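Local structure of V-type ATP synthase alpha chain (Nanoarchaeum equitans Kin4-M, 5BN3) at residues L207-P212 against K505-M510; A293-I298 against E327-I332; V317-T322 against A354-R359. The protein is a subunit of the ATP synthase alpha/beta family, with a P-loop nucleotide-binding domain set between N-terminal barrels and a helical C-terminal domain. All coordinates share one frame; numbering follows the deposited sequence.

Contact 1 (L207-P212 against K505-M510); sequences LDIMFP and KTIELM
I209 meets T506 and M510 without any ring taking part; the one flat group nearby is the carboxylate of D208, joined to T506 through a water. That water donates to D208 OD2 at 2.5 Å and accepts from T506 OG1 at 2.8 Å. OD2 also takes the backbone N of G203, while OD1 is bonded to T202 OG1. T506 OG1 has its strongest partner in S501 OG, near the start of helix 503-523. With CG2 anti to the backbone N (OG1 chi1 -56°), T506 directs its methyl at I209. The two side chains meet tip to tip, I209 CG1 lying 3.5 Å from T506 CG2, tighter than usual carbon contact. M510 crosses the isoleucine at a slant; a turn about its CG-SD bond (chi3 64°) swings CE back to 3.7 Å from I209 CG2. A branched isoleucine suits this place: CG1 meets the threonine methyl, CG2 the methionine methyl, and the sulfur lies against both branches. Helix 205-210 of the nucleotide-binding domain thereby packs on the C-terminal helical domain, where R445 also bonds the carbonyls of I209 and M210. The chemistry implies an apolar interdomain joint with a water joining two buried polar side chains beside it.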
loop_
_atom_site.group_PDB
_atom_site.type_symbol
_atom_site.label_atom_id
_atom_site.label_comp_id
_atom_site.label_asym_id
_atom_site.label_seq_id
_atom_site.Cartn_x
_atom_site.Cartn_y
_atom_site.Cartn_z
ATOM N N LEU A 207 23.646 1.282 -27.078
ATOM C CA LEU A 207 22.428 1.633 -27.804
ATOM C C LEU A 207 22.500 1.271 -29.286
ATOM O O LEU A 207 21.472 1.160 -29.949
ATOM C CB LEU A 207 22.116 3.123 -27.651
ATOM C CG LEU A 207 21.889 3.649 -26.235
ATOM C CD1 LEU A 207 21.302 5.049 -26.275
ATOM C CD2 LEU A 207 20.983 2.713 -25.460
ATOM N N ASP A 208 23.709 1.088 -29.808
ATOM C CA ASP A 208 23.872 0.801 -31.234
ATOM C C ASP A 208 23.889 -0.693 -31.555
ATOM O O ASP A 208 23.448 -1.106 -32.627
ATOM C CB ASP A 208 25.133 1.481 -31.785
ATOM C CG ASP A 208 25.016 2.994 -31.811
ATOM O OD1 ASP A 208 23.881 3.505 -31.705
ATOM O OD2 ASP A 208 26.059 3.671 -31.946
ATOM N N ILE A 209 24.389 -1.499 -30.626
ATOM C CA ILE A 209 24.515 -2.933 -30.864
ATOM C C ILE A 209 23.548 -3.754 -30.016
ATOM O O ILE A 209 22.819 -4.600 -30.535
ATOM C CB ILE A 209 25.948 -3.423 -30.586
ATOM C CG1 ILE A 209 26.951 -2.627 -31.419
ATOM C CG2 ILE A 209 26.071 -4.899 -30.898
ATOM C CD1 ILE A 209 26.762 -2.778 -32.917
ATOM N N MET A 210 23.545 -3.496 -28.713
ATOM C CA MET A 210 22.751 -4.292 -27.786
ATOM C C MET A 210 21.246 -4.065 -27.932
ATOM O O MET A 210 20.492 -5.019 -28.111
ATOM C CB MET A 210 23.204 -4.033 -26.347
ATOM C CG MET A 210 24.677 -4.323 -26.094
ATOM S SD MET A 210 25.045 -6.092 -26.067
ATOM C CE MET A 210 25.783 -6.305 -27.679
ATOM N N PHE A 211 20.810 -2.808 -27.869
ATOM C CA PHE A 211 19.377 -2.507 -27.945
ATOM C C PHE A 211 19.020 -1.425 -28.968
ATOM O O PHE A 211 18.362 -0.443 -28.622
ATOM C CB PHE A 211 18.858 -2.101 -26.559
ATOM C CG PHE A 211 19.249 -3.057 -25.461
ATOM C CD1 PHE A 211 18.553 -4.242 -25.277
ATOM C CD2 PHE A 211 20.310 -2.768 -24.614
ATOM C CE1 PHE A 211 18.909 -5.125 -24.269
ATOM C CE2 PHE A 211 20.671 -3.647 -23.604
ATOM C CZ PHE A 211 19.968 -4.826 -23.433
ATOM N N PRO A 212 19.413 -1.617 -30.239
ATOM C CA PRO A 212 19.190 -0.537 -31.205
ATOM C C PRO A 212 17.735 -0.422 -31.640
ATOM O O PRO A 212 17.004 -1.412 -31.614
ATOM C CB PRO A 212 20.043 -0.967 -32.402
ATOM C CG PRO A 212 20.016 -2.456 -32.346
ATOM C CD PRO A 212 20.014 -2.806 -30.875
ATOM N N LYS A 505 35.020 1.552 -34.551
ATOM C CA LYS A 505 35.516 1.334 -33.194
ATOM C C LYS A 505 34.657 0.315 -32.448
ATOM O O LYS A 505 35.177 -0.577 -31.773
ATOM C CB LYS A 505 35.556 2.657 -32.421
ATOM C CG LYS A 505 36.140 2.546 -31.017
ATOM C CD LYS A 505 36.141 3.899 -30.311
ATOM C CE LYS A 505 36.787 3.809 -28.938
ATOM N NZ LYS A 505 36.814 5.130 -28.247
ATOM N N THR A 506 33.341 0.449 -32.580
ATOM C CA THR A 506 32.408 -0.465 -31.928
ATOM C C THR A 506 32.596 -1.908 -32.403
ATOM O O THR A 506 32.709 -2.823 -31.585
ATOM C CB THR A 506 30.949 -0.035 -32.167
ATOM O OG1 THR A 506 30.765 1.315 -31.722
ATOM C CG2 THR A 506 30.010 -0.940 -31.403
ATOM N N ILE A 507 32.632 -2.101 -33.721
ATOM C CA ILE A 507 32.810 -3.430 -34.304
ATOM C C ILE A 507 34.163 -4.034 -33.923
ATOM O O ILE A 507 34.242 -5.199 -33.529
ATOM C CB ILE A 507 32.688 -3.402 -35.849
ATOM C CG1 ILE A 507 31.309 -2.895 -36.287
ATOM C CG2 ILE A 507 32.957 -4.778 -36.433
ATOM C CD1 ILE A 507 30.148 -3.587 -35.611
ATOM N N GLU A 508 35.224 -3.237 -34.041
ATOM C CA GLU A 508 36.572 -3.701 -33.716
ATOM C C GLU A 508 36.700 -4.151 -32.268
ATOM O O GLU A 508 37.390 -5.127 -31.978
ATOM C CB GLU A 508 37.609 -2.618 -34.025
ATOM C CG GLU A 508 37.957 -2.509 -35.498
ATOM C CD GLU A 508 38.528 -3.798 -36.057
ATOM O OE1 GLU A 508 39.534 -4.295 -35.506
ATOM O OE2 GLU A 508 37.969 -4.320 -37.044
ATOM N N LEU A 509 36.032 -3.437 -31.366
ATOM C CA LEU A 509 35.998 -3.824 -29.961
ATOM C C LEU A 509 35.336 -5.186 -29.779
ATOM O O LEU A 509 35.826 -6.021 -29.020
ATOM C CB LEU A 509 35.267 -2.768 -29.126
ATOM C CG LEU A 509 36.115 -1.614 -28.592
ATOM C CD1 LEU A 509 35.264 -0.624 -27.812
ATOM C CD2 LEU A 509 37.224 -2.163 -27.719
ATOM N N MET A 510 34.226 -5.403 -30.480
ATOM C CA MET A 510 33.515 -6.678 -30.419
ATOM C C MET A 510 34.393 -7.810 -30.951
ATOM O O MET A 510 34.417 -8.905 -30.389
ATOM C CB MET A 510 32.209 -6.606 -31.224
ATOM C CG MET A 510 31.235 -5.534 -30.756
ATOM S SD MET A 510 29.724 -5.445 -31.744
ATOM C CE MET A 510 29.017 -7.055 -31.402
HETATM O O HOH W 1 28.450 2.954 -31.694
#

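Contact 2 (A293-I298 against E327-I332); sequences AREASI and EALREI
R294 and E327 tie together two helices that flank strand 314-320 in the chain, within the alpha/beta core of a P-loop (RecA-like) nucleotide-binding domain. The helix segments run mostly antiparallel, their directions 135° apart, and their axes approach to 9.5 Å. The charged contact is a salt bridge: R294 NH1 donates to E327 OE1 at 2.8 Å, with an N-H...O angle of 160°. The oxygen lies in the guanidinium plane, yet the donor stands above the carboxylate, 67° out of its plane. Arginine suits the place because its extended chain spans the gap and its several N-H groups serve more than one acceptor: NH1 also reaches R324 O, and NH2 reaches S287 O. E327 OE2 is held by T257 of the neighbouring NEQ263 chain, which links the pair to the subunit interface. The apolar part is small: A328, whose methyl permits close approach of the backbones, has CB 4.4 Å from R294 CB. A close van der Waals contact of methyl with carboxylate oxygen sets L329 CD2 3.2 Å from E295 OE2 at a right-angled crossing; R185 meets the acid's charge through OE1. Within helix 293-309, R294 O accepts both I298 N and, at 2.6 Å, S297 OG, from the same face of its plane.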
loop_
_atom_site.group_PDB
_atom_site.type_symbol
_atom_site.label_atom_id
_atom_site.label_comp_id
_atom_site.label_asym_id
_atom_site.label_seq_id
_atom_site.Cartn_x
_atom_site.Cartn_y
_atom_site.Cartn_z
ATOM N N ALA A 293 3.065 25.092 -19.666
ATOM C CA ALA A 293 3.906 25.252 -20.844
ATOM C C ALA A 293 4.755 24.008 -21.117
ATOM O O ALA A 293 5.369 23.893 -22.179
ATOM C CB ALA A 293 4.782 26.475 -20.701
ATOM N N ARG A 294 4.798 23.086 -20.155
ATOM C CA ARG A 294 5.458 21.797 -20.360
ATOM C C ARG A 294 4.730 20.995 -21.423
ATOM O O ARG A 294 5.355 20.355 -22.268
ATOM C CB ARG A 294 5.492 20.984 -19.063
ATOM C CG ARG A 294 6.358 21.564 -17.967
ATOM C CD ARG A 294 6.360 20.656 -16.752
ATOM N NE ARG A 294 6.920 21.324 -15.580
ATOM C CZ ARG A 294 6.886 20.826 -14.350
ATOM N NH1 ARG A 294 6.320 19.648 -14.128
ATOM N NH2 ARG A 294 7.417 21.506 -13.348
ATOM N N GLU A 295 3.402 21.011 -21.366
ATOM C CA GLU A 295 2.602 20.326 -22.373
ATOM C C GLU A 295 2.838 20.967 -23.732
ATOM O O GLU A 295 3.006 20.274 -24.735
ATOM C CB GLU A 295 1.112 20.366 -22.022
ATOM C CG GLU A 295 0.225 19.815 -23.126
ATOM C CD GLU A 295 -1.166 19.456 -22.652
ATOM O OE1 GLU A 295 -1.974 20.376 -22.401
ATOM O OE2 GLU A 295 -1.457 18.247 -22.545
ATOM N N ALA A 296 2.870 22.294 -23.753
ATOM C CA ALA A 296 3.104 23.027 -24.989
ATOM C C ALA A 296 4.452 22.663 -25.605
ATOM O O ALA A 296 4.551 22.464 -26.813
ATOM C CB ALA A 296 3.022 24.518 -24.740
ATOM N N SER A 297 5.481 22.561 -24.769
ATOM C CA SER A 297 6.831 22.257 -25.247
ATOM C C SER A 297 6.920 20.891 -25.933
ATOM O O SER A 297 7.687 20.715 -26.882
ATOM C CB SER A 297 7.832 22.324 -24.093
ATOM O OG SER A 297 7.654 21.237 -23.203
ATOM N N ILE A 298 6.140 19.931 -25.445
ATOM C CA ILE A 298 6.110 18.585 -26.016
ATOM C C ILE A 298 5.489 18.574 -27.417
ATOM O O ILE A 298 6.057 18.014 -28.358
ATOM C CB ILE A 298 5.326 17.619 -25.103
ATOM C CG1 ILE A 298 6.119 17.320 -23.823
ATOM C CG2 ILE A 298 5.007 16.330 -25.833
ATOM C CD1 ILE A 298 7.408 16.545 -24.061
ATOM N N GLU A 327 3.040 15.381 -14.872
ATOM C CA GLU A 327 2.717 16.158 -13.674
ATOM C C GLU A 327 1.824 17.346 -14.017
ATOM O O GLU A 327 0.920 17.695 -13.258
ATOM C CB GLU A 327 3.988 16.663 -12.987
ATOM C CG GLU A 327 3.706 17.539 -11.765
ATOM C CD GLU A 327 4.921 18.312 -11.283
ATOM O OE1 GLU A 327 6.018 18.115 -11.845
ATOM O OE2 GLU A 327 4.779 19.125 -10.339
ATOM N N ALA A 328 2.089 17.969 -15.161
ATOM C CA ALA A 328 1.286 19.098 -15.610
ATOM C C ALA A 328 -0.150 18.658 -15.879
ATOM O O ALA A 328 -1.092 19.337 -15.481
ATOM C CB ALA A 328 1.894 19.721 -16.849
ATOM N N LEU A 329 -0.305 17.521 -16.552
ATOM C CA LEU A 329 -1.624 16.953 -16.821
ATOM C C LEU A 329 -2.381 16.659 -15.534
ATOM O O LEU A 329 -3.576 16.934 -15.423
ATOM C CB LEU A 329 -1.493 15.663 -17.633
ATOM C CG LEU A 329 -1.010 15.799 -19.076
ATOM C CD1 LEU A 329 -0.845 14.434 -19.726
ATOM C CD2 LEU A 329 -1.995 16.636 -19.854
ATOM N N ARG A 330 -1.674 16.087 -14.566
ATOM C CA ARG A 330 -2.250 15.759 -13.266
ATOM C C ARG A 330 -2.691 17.019 -12.526
ATOM O O ARG A 330 -3.753 17.042 -11.903
ATOM C CB ARG A 330 -1.222 14.992 -12.430
ATOM C CG ARG A 330 -1.679 14.613 -11.032
ATOM C CD ARG A 330 -0.483 14.549 -10.091
ATOM N NE ARG A 330 -0.006 13.193 -9.827
ATOM C CZ ARG A 330 1.242 12.895 -9.475
ATOM N NH1 ARG A 330 2.152 13.853 -9.363
ATOM N NH2 ARG A 330 1.585 11.637 -9.247
ATOM N N GLU A 331 -1.874 18.065 -12.597
ATOM C CA GLU A 331 -2.199 19.328 -11.938
ATOM C C GLU A 331 -3.428 20.007 -12.546
ATOM O O GLU A 331 -4.309 20.463 -11.820
ATOM C CB GLU A 331 -0.992 20.274 -11.948
ATOM C CG GLU A 331 -1.318 21.736 -11.649
ATOM C CD GLU A 331 -1.601 22.021 -10.176
ATOM O OE1 GLU A 331 -2.029 21.106 -9.438
ATOM O OE2 GLU A 331 -1.395 23.179 -9.756
ATOM N N ILE A 332 -3.485 20.062 -13.875
ATOM C CA ILE A 332 -4.638 20.629 -14.572
ATOM C C ILE A 332 -5.899 19.840 -14.233
ATOM O O ILE A 332 -6.942 20.415 -13.914
ATOM C CB ILE A 332 -4.451 20.598 -16.106
ATOM C CG1 ILE A 332 -3.196 21.372 -16.529
ATOM C CG2 ILE A 332 -5.688 21.142 -16.804
ATOM C CD1 ILE A 332 -3.202 22.836 -16.143
#

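Contact 3 (V317-T322 against A354-R359); sequences VNADST and AEFYER
The chain from V317 to T322 leaves a strand through a cis peptide between D320 and S321, facing helix 349-357 with the CA atoms of T322 and F356 9.9 Å apart. F356 supplies the apolar centre. Its CG is anti to the backbone N (chi1 178°), which carries the ring out from the helix to the strand, where CZ lies 4.0 Å from A319 CB and 4.3 Å from V317 CG1. The valine methyl sits at the ring's edge, near its plane; the small alanine lets the tip of the ring come close to the strand. This is helix-on-sheet packing in a P-loop domain, and strand 314-320 ends in D320, which bonds T230 of the ADP pocket and probably corresponds to the Walker B aspartate. S321 then caps the following helix through its side chain. Y357 combines apolar and polar roles: F356 CD2 rests 3.8 Å above the centre of one face of its ring, and its OH approaches T322 CG2 at 3.7 Å. At the ring's edge, in its plane, a water lies 2.6 Å from Y357 OH and donates to T322 OG1 at 2.7 Å. T322 OG1 is also hydrogen-bonded to A378 O.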
loop_
_atom_site.group_PDB
_atom_site.type_symbol
_atom_site.label_atom_id
_atom_site.label_comp_id
_atom_site.label_asym_id
_atom_site.label_seq_id
_atom_site.Cartn_x
_atom_site.Cartn_y
_atom_site.Cartn_z
ATOM N N VAL A 317 13.932 13.536 -31.861
ATOM C CA VAL A 317 13.472 14.361 -30.754
ATOM C C VAL A 317 13.823 13.688 -29.435
ATOM O O VAL A 317 13.460 12.533 -29.209
ATOM C CB VAL A 317 11.947 14.588 -30.806
ATOM C CG1 VAL A 317 11.456 15.177 -29.499
ATOM C CG2 VAL A 317 11.588 15.510 -31.949
ATOM N N ASN A 318 14.550 14.405 -28.583
ATOM C CA ASN A 318 14.817 13.945 -27.223
ATOM C C ASN A 318 13.944 14.727 -26.247
ATOM O O ASN A 318 13.988 15.958 -26.220
ATOM C CB ASN A 318 16.295 14.131 -26.856
ATOM C CG ASN A 318 17.237 13.427 -27.819
ATOM O OD1 ASN A 318 17.702 14.017 -28.795
ATOM N ND2 ASN A 318 17.531 12.161 -27.539
ATOM N N ALA A 319 13.150 14.021 -25.449
ATOM C CA ALA A 319 12.273 14.676 -24.478
ATOM C C ALA A 319 12.663 14.323 -23.045
ATOM O O ALA A 319 12.533 13.173 -22.625
ATOM C CB ALA A 319 10.822 14.310 -24.740
ATOM N N ASP A 320 13.121 15.326 -22.300
ATOM C CA ASP A 320 13.646 15.145 -20.950
ATOM C C ASP A 320 13.030 16.204 -20.034
ATOM O O ASP A 320 13.450 17.357 -20.065
ATOM C CB ASP A 320 15.175 15.302 -20.991
ATOM C CG ASP A 320 15.832 15.130 -19.633
ATOM O OD1 ASP A 320 15.238 14.486 -18.743
ATOM O OD2 ASP A 320 16.967 15.631 -19.456
ATOM N N SER A 321 12.040 15.837 -19.222
ATOM C CA SER A 321 11.543 14.472 -19.089
ATOM C C SER A 321 10.021 14.427 -19.239
ATOM O O SER A 321 9.327 15.372 -18.859
ATOM C CB SER A 321 11.948 13.914 -17.721
ATOM O OG SER A 321 11.039 12.923 -17.281
ATOM N N THR A 322 9.502 13.323 -19.775
ATOM C CA THR A 322 8.062 13.187 -20.012
ATOM C C THR A 322 7.228 13.109 -18.734
ATOM O O THR A 322 6.033 13.394 -18.748
ATOM C CB THR A 322 7.737 11.972 -20.905
ATOM O OG1 THR A 322 8.165 10.767 -20.258
ATOM C CG2 THR A 322 8.434 12.105 -22.247
ATOM N N ALA A 354 0.120 8.879 -26.024
ATOM C CA ALA A 354 0.036 8.368 -27.384
ATOM C C ALA A 354 0.037 9.493 -28.416
ATOM O O ALA A 354 0.594 9.339 -29.498
ATOM C CB ALA A 354 -1.197 7.507 -27.545
ATOM N N GLU A 355 -0.586 10.621 -28.082
ATOM C CA GLU A 355 -0.600 11.777 -28.981
ATOM C C GLU A 355 0.811 12.275 -29.292
ATOM O O GLU A 355 1.045 12.898 -30.324
ATOM C CB GLU A 355 -1.447 12.913 -28.392
ATOM C CG GLU A 355 -2.948 12.642 -28.389
ATOM C CD GLU A 355 -3.747 13.770 -27.758
ATOM O OE1 GLU A 355 -3.164 14.843 -27.485
ATOM O OE2 GLU A 355 -4.961 13.584 -27.531
ATOM N N PHE A 356 1.747 11.994 -28.391
ATOM C CA PHE A 356 3.150 12.335 -28.598
ATOM C C PHE A 356 3.872 11.253 -29.402
ATOM O O PHE A 356 4.356 11.506 -30.505
ATOM C CB PHE A 356 3.834 12.555 -27.245
ATOM C CG PHE A 356 5.299 12.868 -27.342
ATOM C CD1 PHE A 356 5.753 13.897 -28.154
ATOM C CD2 PHE A 356 6.223 12.145 -26.602
ATOM C CE1 PHE A 356 7.104 14.193 -28.235
ATOM C CE2 PHE A 356 7.575 12.434 -26.678
ATOM C CZ PHE A 356 8.017 13.461 -27.497
ATOM N N TYR A 357 3.928 10.041 -28.857
ATOM C CA TYR A 357 4.719 8.964 -29.454
ATOM C C TYR A 357 4.224 8.476 -30.817
ATOM O O TYR A 357 5.015 7.999 -31.629
ATOM C CB TYR A 357 4.844 7.787 -28.479
ATOM C CG TYR A 357 5.726 8.087 -27.289
ATOM C CD1 TYR A 357 7.105 8.149 -27.424
ATOM C CD2 TYR A 357 5.182 8.302 -26.033
ATOM C CE1 TYR A 357 7.915 8.420 -26.343
ATOM C CE2 TYR A 357 5.985 8.574 -24.944
ATOM C CZ TYR A 357 7.351 8.631 -25.108
ATOM O OH TYR A 357 8.158 8.901 -24.030
ATOM N N GLU A 358 2.924 8.594 -31.075
ATOM C CA GLU A 358 2.373 8.156 -32.356
ATOM C C GLU A 358 2.780 9.076 -33.509
ATOM O O GLU A 358 2.507 8.780 -34.671
ATOM C CB GLU A 358 0.857 8.030 -32.279
ATOM N N ARG A 359 3.432 10.188 -33.182
ATOM C CA ARG A 359 3.937 11.106 -34.201
ATOM C C ARG A 359 5.261 10.625 -34.778
ATOM O O ARG A 359 5.686 11.086 -35.833
ATOM C CB ARG A 359 4.123 12.508 -33.618
ATOM C CG ARG A 359 2.841 13.221 -33.220
ATOM C CD ARG A 359 3.045 14.720 -33.329
ATOM N NE ARG A 359 1.986 15.493 -32.689
ATOM C CZ ARG A 359 1.774 16.787 -32.906
ATOM N NH1 ARG A 359 2.536 17.451 -33.764
ATOM N NH2 ARG A 359 0.791 17.411 -32.278
HETATM O O HOH W 2 6.817 8.949 -21.777
#

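How the contacts relate
All three contacts are buried, but their surroundings differ. Contacts 2 and 3 belong to one nucleotide-binding domain and are neighbours, with centres 13 Å apart: I298 of helix 293-309 touches both F356 and A319. The segments of contacts 2 and 3 alternate along the chain, helix 293-309, strand 314-320 and helix 322-335 following one another. Contact 3 is the most central and is mainly aromatic and aliphatic packing. Contact 2 relies on paired charges, and its touching residues R294 and E327 themselves meet the NEQ263 chain. Contact 1, about 36 Å from contact 2 between centres and across the chain's centre from it, joins two domains. Contacts 1 and 3 each combine apolar packing with a bridging water, whereas contact 2 is bonded directly.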